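Local atomic coordinates of outer membrane protein Omp121 (Bacteroides thetaiotaomicron, PDB entry 5FQ8), a protein that belongs to the TonB-dependent receptor family and probably imports a substrate across the bacterial outer membrane. Residues Gly106-Asn111 with Glu456-Ile461; Gly479-Glu484 with Thr543-Trp548. All blocks are in the same frame, centred on the assembly; numbering follows the deposited sequence.

Interaction 1: Gly106-Asn111 with Glu456-Ile461. With KR0 (3-decanoyloxypropyl decanoate), chain K.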
loop_
_atom_site.group_PDB
_atom_site.type_symbol
_atom_site.label_atom_id
_atom_site.label_comp_id
_atom_site.label_asym_id
_atom_site.label_seq_id
_atom_site.Cartn_x
_atom_site.Cartn_y
_atom_site.Cartn_z
ATOM N N GLY B 106 -9.747 -39.745 4.556
ATOM C CA GLY B 106 -10.352 -38.862 5.520
ATOM C C GLY B 106 -9.244 -37.985 6.056
ATOM O O GLY B 106 -8.520 -38.347 6.986
ATOM N N VAL B 107 -9.090 -36.837 5.418
ATOM C CA VAL B 107 -8.103 -35.841 5.780
ATOM C C VAL B 107 -8.844 -34.557 6.109
ATOM O O VAL B 107 -9.778 -34.201 5.386
ATOM C CB VAL B 107 -7.108 -35.603 4.635
ATOM C CG1 VAL B 107 -6.177 -34.442 4.982
ATOM C CG2 VAL B 107 -6.356 -36.872 4.352
ATOM N N PRO B 108 -8.494 -33.850 7.174
ATOM C CA PRO B 108 -9.169 -32.589 7.461
ATOM C C PRO B 108 -9.116 -31.650 6.275
ATOM O O PRO B 108 -8.110 -31.556 5.574
ATOM C CB PRO B 108 -8.386 -32.040 8.651
ATOM C CG PRO B 108 -7.877 -33.256 9.330
ATOM C CD PRO B 108 -7.570 -34.232 8.251
ATOM N N LEU B 109 -10.220 -30.964 6.050
ATOM C CA LEU B 109 -10.357 -30.018 4.955
ATOM C C LEU B 109 -10.299 -28.599 5.494
ATOM O O LEU B 109 -10.841 -28.312 6.559
ATOM C CB LEU B 109 -11.675 -30.239 4.231
ATOM C CG LEU B 109 -11.954 -29.375 3.015
ATOM C CD1 LEU B 109 -11.113 -29.887 1.895
ATOM C CD2 LEU B 109 -13.424 -29.411 2.653
ATOM N N ASN B 110 -9.643 -27.708 4.764
ATOM C CA ASN B 110 -9.610 -26.324 5.202
ATOM C C ASN B 110 -10.985 -25.707 5.020
ATOM O O ASN B 110 -11.583 -25.805 3.948
ATOM C CB ASN B 110 -8.552 -25.529 4.437
ATOM C CG ASN B 110 -8.580 -24.057 4.778
ATOM O OD1 ASN B 110 -9.076 -23.247 4.007
ATOM N ND2 ASN B 110 -8.064 -23.705 5.946
ATOM N N ASN B 111 -11.489 -25.078 6.071
ATOM C CA ASN B 111 -12.801 -24.459 6.054
ATOM C C ASN B 111 -12.693 -23.021 6.505
ATOM O O ASN B 111 -13.429 -22.547 7.368
ATOM C CB ASN B 111 -13.777 -25.241 6.925
ATOM C CG ASN B 111 -15.191 -24.749 6.790
ATOM O OD1 ASN B 111 -15.593 -24.270 5.737
ATOM N ND2 ASN B 111 -15.954 -24.847 7.868
ATOM N N GLU B 456 -2.121 -26.017 5.237
ATOM C CA GLU B 456 -2.220 -26.949 6.344
ATOM C C GLU B 456 -1.675 -28.294 5.909
ATOM O O GLU B 456 -1.789 -28.680 4.749
ATOM C CB GLU B 456 -3.655 -27.102 6.824
ATOM C CG GLU B 456 -4.451 -25.797 6.892
ATOM C CD GLU B 456 -5.880 -26.014 7.338
ATOM O OE1 GLU B 456 -6.258 -27.192 7.488
ATOM O OE2 GLU B 456 -6.617 -25.021 7.543
ATOM N N ILE B 457 -1.062 -29.005 6.841
ATOM C CA ILE B 457 -0.526 -30.323 6.548
ATOM C C ILE B 457 -0.912 -31.253 7.676
ATOM O O ILE B 457 -0.757 -30.910 8.851
ATOM C CB ILE B 457 1.000 -30.319 6.374
ATOM C CG1 ILE B 457 1.378 -29.660 5.065
ATOM C CG2 ILE B 457 1.529 -31.730 6.399
ATOM C CD1 ILE B 457 2.858 -29.514 4.904
ATOM N N ASN B 458 -1.409 -32.430 7.324
ATOM C CA ASN B 458 -1.847 -33.395 8.309
ATOM C C ASN B 458 -1.245 -34.744 7.986
ATOM O O ASN B 458 -1.266 -35.174 6.835
ATOM C CB ASN B 458 -3.366 -33.472 8.345
ATOM C CG ASN B 458 -3.867 -34.185 9.556
ATOM O OD1 ASN B 458 -3.797 -33.662 10.663
ATOM N ND2 ASN B 458 -4.372 -35.396 9.364
ATOM N N GLN B 459 -0.700 -35.402 8.993
ATOM C CA GLN B 459 -0.091 -36.704 8.793
ATOM C C GLN B 459 -0.569 -37.652 9.871
ATOM O O GLN B 459 -0.546 -37.310 11.055
ATOM C CB GLN B 459 1.426 -36.604 8.783
ATOM C CG GLN B 459 1.911 -35.813 7.601
ATOM C CD GLN B 459 3.325 -36.114 7.245
ATOM O OE1 GLN B 459 4.016 -36.802 7.982
ATOM N NE2 GLN B 459 3.772 -35.610 6.102
ATOM N N ASP B 460 -1.016 -38.828 9.452
ATOM C CA ASP B 460 -1.456 -39.861 10.366
ATOM C C ASP B 460 -0.705 -41.143 10.075
ATOM O O ASP B 460 -0.579 -41.549 8.916
ATOM C CB ASP B 460 -2.957 -40.082 10.256
ATOM C CG ASP B 460 -3.747 -38.932 10.807
ATOM O OD1 ASP B 460 -3.990 -38.908 12.035
ATOM O OD2 ASP B 460 -4.119 -38.050 10.012
ATOM N N ILE B 461 -0.178 -41.757 11.125
ATOM C CA ILE B 461 0.392 -43.096 11.069
ATOM C C ILE B 461 -0.396 -43.940 12.053
ATOM O O ILE B 461 -0.555 -43.549 13.212
ATOM C CB ILE B 461 1.889 -43.091 11.410
ATOM C CG1 ILE B 461 2.625 -42.142 10.492
ATOM C CG2 ILE B 461 2.484 -44.447 11.238
ATOM C CD1 ILE B 461 4.062 -41.976 10.873
HETATM C C1 KR0 K . 4.587 -32.283 12.061
HETATM O O1 KR0 K . 4.630 -33.707 12.008
HETATM C C2 KR0 K . 3.433 -31.857 11.179
HETATM C C3 KR0 K . 3.933 -31.203 9.911
HETATM C C4 KR0 K . 7.864 -33.624 5.867
HETATM O O4 KR0 K . 4.493 -32.142 8.999
HETATM C C5 KR0 K . 5.239 -31.606 7.872
HETATM C C6 KR0 K . 6.995 -34.878 5.724
HETATM C C7 KR0 K . 5.703 -34.396 11.310
HETATM C C8 KR0 K . 7.246 -35.676 4.444
HETATM O O8 KR0 K . 5.358 -30.404 7.801
HETATM C C9 KR0 K . 6.266 -36.846 4.293
HETATM O O9 KR0 K . 6.852 -34.035 11.468
HETATM C C10 KR0 K . 5.845 -32.473 6.799
HETATM C C11 KR0 K . 7.349 -32.680 6.959
HETATM C C12 KR0 K . 5.418 -35.553 10.389
HETATM C C13 KR0 K . 6.427 -36.662 10.659
HETATM C C14 KR0 K . 6.727 -37.880 3.260
HETATM C C15 KR0 K . 5.614 -38.834 2.833
HETATM C C16 KR0 K . 5.997 -39.690 1.648
HETATM C C17 KR0 K . 5.928 -38.017 10.169
HETATM C C18 KR0 K . 6.495 -38.418 8.814
HETATM C C19 KR0 K . 5.820 -39.702 8.338
HETATM C C20 KR0 K . 6.529 -40.379 7.169
HETATM C C21 KR0 K . 5.755 -41.619 6.714
HETATM C C22 KR0 K . 6.616 -42.562 5.873
HETATM C C23 KR0 K . 5.824 -43.644 5.166
#

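Interaction 2: Gly479-Glu484 with Thr543-Trp548. With KR0 (3-decanoyloxypropyl decanoate), chain K.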
loop_
_atom_site.group_PDB
_atom_site.type_symbol
_atom_site.label_atom_id
_atom_site.label_comp_id
_atom_site.label_asym_id
_atom_site.label_seq_id
_atom_site.Cartn_x
_atom_site.Cartn_y
_atom_site.Cartn_z
ATOM N N GLY B 479 -2.440 -44.875 16.869
ATOM C CA GLY B 479 -2.112 -43.902 15.849
ATOM C C GLY B 479 -1.267 -42.748 16.352
ATOM O O GLY B 479 -1.025 -42.584 17.545
ATOM N N PHE B 480 -0.818 -41.954 15.395
ATOM C CA PHE B 480 -0.080 -40.727 15.625
ATOM C C PHE B 480 -0.653 -39.657 14.716
ATOM O O PHE B 480 -0.992 -39.935 13.565
ATOM C CB PHE B 480 1.407 -40.913 15.343
ATOM C CG PHE B 480 2.157 -39.624 15.160
ATOM C CD1 PHE B 480 2.280 -39.047 13.912
ATOM C CD2 PHE B 480 2.748 -38.995 16.234
ATOM C CE1 PHE B 480 2.951 -37.873 13.748
ATOM C CE2 PHE B 480 3.432 -37.821 16.068
ATOM C CZ PHE B 480 3.532 -37.264 14.826
ATOM N N ASN B 481 -0.750 -38.433 15.220
ATOM C CA ASN B 481 -1.215 -37.317 14.410
ATOM C C ASN B 481 -0.176 -36.204 14.424
ATOM O O ASN B 481 0.492 -35.983 15.434
ATOM C CB ASN B 481 -2.561 -36.799 14.907
ATOM C CG ASN B 481 -3.168 -35.791 13.966
ATOM O OD1 ASN B 481 -3.846 -34.857 14.382
ATOM N ND2 ASN B 481 -2.912 -35.963 12.689
ATOM N N GLY B 482 -0.034 -35.521 13.295
ATOM C CA GLY B 482 0.822 -34.358 13.222
ATOM C C GLY B 482 0.200 -33.292 12.355
ATOM O O GLY B 482 -0.108 -33.539 11.188
ATOM N N ASN B 483 0.007 -32.108 12.908
ATOM C CA ASN B 483 -0.731 -31.051 12.237
ATOM C C ASN B 483 0.115 -29.784 12.153
ATOM O O ASN B 483 0.866 -29.469 13.077
ATOM C CB ASN B 483 -2.031 -30.777 12.972
ATOM C CG ASN B 483 -2.980 -29.941 12.169
ATOM O OD1 ASN B 483 -3.281 -28.800 12.517
ATOM N ND2 ASN B 483 -3.455 -30.499 11.073
ATOM N N GLU B 484 -0.016 -29.058 11.049
ATOM C CA GLU B 484 0.700 -27.808 10.854
ATOM C C GLU B 484 -0.181 -26.894 10.023
ATOM O O GLU B 484 -0.465 -27.199 8.871
ATOM C CB GLU B 484 2.037 -28.048 10.168
ATOM C CG GLU B 484 2.955 -26.838 10.182
ATOM C CD GLU B 484 4.112 -26.955 9.228
ATOM O OE1 GLU B 484 3.925 -26.698 8.022
ATOM O OE2 GLU B 484 5.215 -27.308 9.684
ATOM N N THR B 543 -11.942 -44.698 23.729
ATOM C CA THR B 543 -11.046 -43.807 23.006
ATOM C C THR B 543 -10.160 -43.038 23.970
ATOM O O THR B 543 -10.581 -42.669 25.064
ATOM C CB THR B 543 -11.808 -42.807 22.160
ATOM O OG1 THR B 543 -12.703 -42.074 22.994
ATOM C CG2 THR B 543 -12.581 -43.496 21.079
ATOM N N ALA B 544 -8.932 -42.771 23.536
ATOM C CA ALA B 544 -7.968 -42.019 24.329
ATOM C C ALA B 544 -7.007 -41.302 23.397
ATOM O O ALA B 544 -6.541 -41.884 22.416
ATOM C CB ALA B 544 -7.185 -42.927 25.275
ATOM N N ARG B 545 -6.713 -40.043 23.708
ATOM C CA ARG B 545 -5.803 -39.262 22.890
ATOM C C ARG B 545 -5.078 -38.254 23.756
ATOM O O ARG B 545 -5.693 -37.586 24.584
ATOM C CB ARG B 545 -6.530 -38.533 21.762
ATOM C CG ARG B 545 -5.611 -37.648 20.959
ATOM C CD ARG B 545 -6.199 -37.237 19.629
ATOM N NE ARG B 545 -5.271 -36.361 18.930
ATOM C CZ ARG B 545 -5.319 -36.092 17.635
ATOM N NH1 ARG B 545 -6.253 -36.629 16.887
ATOM N NH2 ARG B 545 -4.424 -35.290 17.096
ATOM N N ASN B 546 -3.773 -38.145 23.556
ATOM C CA ASN B 546 -2.988 -37.086 24.170
ATOM C C ASN B 546 -2.386 -36.226 23.075
ATOM O O ASN B 546 -1.836 -36.747 22.103
ATOM C CB ASN B 546 -1.894 -37.637 25.078
ATOM C CG ASN B 546 -1.351 -36.582 26.021
ATOM O OD1 ASN B 546 -1.826 -36.440 27.150
ATOM N ND2 ASN B 546 -0.369 -35.817 25.553
ATOM N N ASP B 547 -2.498 -34.917 23.234
ATOM C CA ASP B 547 -2.027 -33.960 22.254
ATOM C C ASP B 547 -0.968 -33.073 22.881
ATOM O O ASP B 547 -0.915 -32.899 24.095
ATOM C CB ASP B 547 -3.167 -33.092 21.731
ATOM C CG ASP B 547 -4.092 -33.839 20.840
ATOM O OD1 ASP B 547 -3.679 -34.890 20.334
ATOM O OD2 ASP B 547 -5.229 -33.375 20.641
ATOM N N TRP B 548 -0.110 -32.525 22.035
ATOM C CA TRP B 548 0.854 -31.509 22.431
ATOM C C TRP B 548 0.683 -30.344 21.479
ATOM O O TRP B 548 0.882 -30.496 20.274
ATOM C CB TRP B 548 2.280 -32.039 22.372
ATOM C CG TRP B 548 2.633 -33.069 23.377
ATOM C CD1 TRP B 548 3.285 -32.872 24.542
ATOM C CD2 TRP B 548 2.410 -34.477 23.279
ATOM N NE1 TRP B 548 3.472 -34.058 25.196
ATOM C CE2 TRP B 548 2.943 -35.064 24.436
ATOM C CE3 TRP B 548 1.800 -35.299 22.329
ATOM C CZ2 TRP B 548 2.882 -36.430 24.674
ATOM C CZ3 TRP B 548 1.743 -36.653 22.568
ATOM C CH2 TRP B 548 2.275 -37.204 23.731
HETATM C C1 KR0 K . 4.587 -32.283 12.061
HETATM O O1 KR0 K . 4.630 -33.707 12.008
HETATM C C2 KR0 K . 3.433 -31.857 11.179
HETATM C C3 KR0 K . 3.933 -31.203 9.911
HETATM C C4 KR0 K . 7.864 -33.624 5.867
HETATM O O4 KR0 K . 4.493 -32.142 8.999
HETATM C C5 KR0 K . 5.239 -31.606 7.872
HETATM C C6 KR0 K . 6.995 -34.878 5.724
HETATM C C7 KR0 K . 5.703 -34.396 11.310
HETATM C C8 KR0 K . 7.246 -35.676 4.444
HETATM O O8 KR0 K . 5.358 -30.404 7.801
HETATM C C9 KR0 K . 6.266 -36.846 4.293
HETATM O O9 KR0 K . 6.852 -34.035 11.468
HETATM C C10 KR0 K . 5.845 -32.473 6.799
HETATM C C11 KR0 K . 7.349 -32.680 6.959
HETATM C C12 KR0 K . 5.418 -35.553 10.389
HETATM C C13 KR0 K . 6.427 -36.662 10.659
HETATM C C14 KR0 K . 6.727 -37.880 3.260
HETATM C C15 KR0 K . 5.614 -38.834 2.833
HETATM C C16 KR0 K . 5.997 -39.690 1.648
HETATM C C17 KR0 K . 5.928 -38.017 10.169
HETATM C C18 KR0 K . 6.495 -38.418 8.814
HETATM C C19 KR0 K . 5.820 -39.702 8.338
HETATM C C20 KR0 K . 6.529 -40.379 7.169
HETATM C C21 KR0 K . 5.755 -41.619 6.714
HETATM C C22 KR0 K . 6.616 -42.562 5.873
HETATM C C23 KR0 K . 5.824 -43.644 5.166
#

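Interaction 1: Gly106-Asn111 with Glu456-Ile461
Asn110 and Pro108 of the plug loop Gly106-Asn111 meet the inner wall of the beta-barrel at Glu456 and Asn458, a plug-to-barrel contact of the TonB-dependent receptor fold. One hydrogen bond crosses it. Asn110 ND2 donates to Glu456 OE2 at 2.5 Å. Glu456 OE2 lies close to the plane of the Asn110 amide, but the donor comes from above the carboxylate plane, about 50° out of it. The two flat groups stand nearly perpendicular. CG of Asn110 is anti to its backbone N (chi1 175°), which carries the amide toward the strand. Ser112 OG also bonds ND2, so the amide has a second tether within the plug. Beyond CG the Glu456 chain is extended and spans the gap to the loop. Pro108 rests across the Asn458 amide at about a right angle, with CD 3.6 Å from Asn458 ND2. The Asn458 amide has further partners in neighbouring strand 472-495. Strand alternation sends Ile457, Gln459 and Ile461 to the other side of the wall, where they line the pocket of a bound diester lipid. Gln459 points its amide end at the lipid, OE1 toward one acyl chain and NE2 toward the other. Ile461 CD1 lies 3.8 Å from lipid atom C19.

Interaction 2: Gly479-Glu484 with Thr543-Trp548
Arg545 reaches across the inner surface of the beta-barrel to Asn481, two strands away. Strand 513-534 lies between their strands, so side chains alone make this contact. From CB the Arg545 chain runs through CG and CD to NE fully extended, with CG anti to the backbone N (chi1 176°). This carries the guanidinium past Phe527 of the intervening strand. NE is the first polar atom. It donates to Asp547 OD1 at 2.6 Å, within a salt bridge, and uses the syn lone pair of that oxygen. Asp547 thus holds the guanidinium from its own strand, two residues on, and is itself bonded by Tyr561 through OD2. Beyond CZ, NH1 makes a weak hydrogen bond to the backbone O of Ala151, in the part of the chain assigned to the plug. NH2 turns to the other strand and meets Asn481. The Asn481 amide has further partners in neighbouring strand 446-469, bonded through ND2, which would help fix its rotation. OD1 meets the guanidinium at its edge, close to its plane; the two flat groups stand 88° apart. The bond lies in the carbonyl plane, on a lone pair of the oxygen. Arg545 NH2 donates to Asn481 OD1 at 2.8 Å, with an N-H...O angle of 158°.

In the fold
Interactions 1 and 2 are neighbours, one joining plug to wall and one along the inner wall, their centres about 12 Å apart. Strands 446-469 and 472-495 are antiparallel neighbours that follow each other in the chain. Ile461 O lies 2.7 Å from Phe480 N, and Ile457 N lies 2.8 Å from Glu484 O, both probable backbone hydrogen bonds. On the inner side, Asn458 OD1 accepts from Asn481 ND2 and Asn483 ND2 and so links the residue packed by Pro108 to the residue bonded by Arg545. On the other side, both interactions touch the same diester lipid. Interaction 2 adds Gly482, Asn483 and Glu484 to its pocket, Asn483 through its backbone. Tyr402 and Met404 complete it.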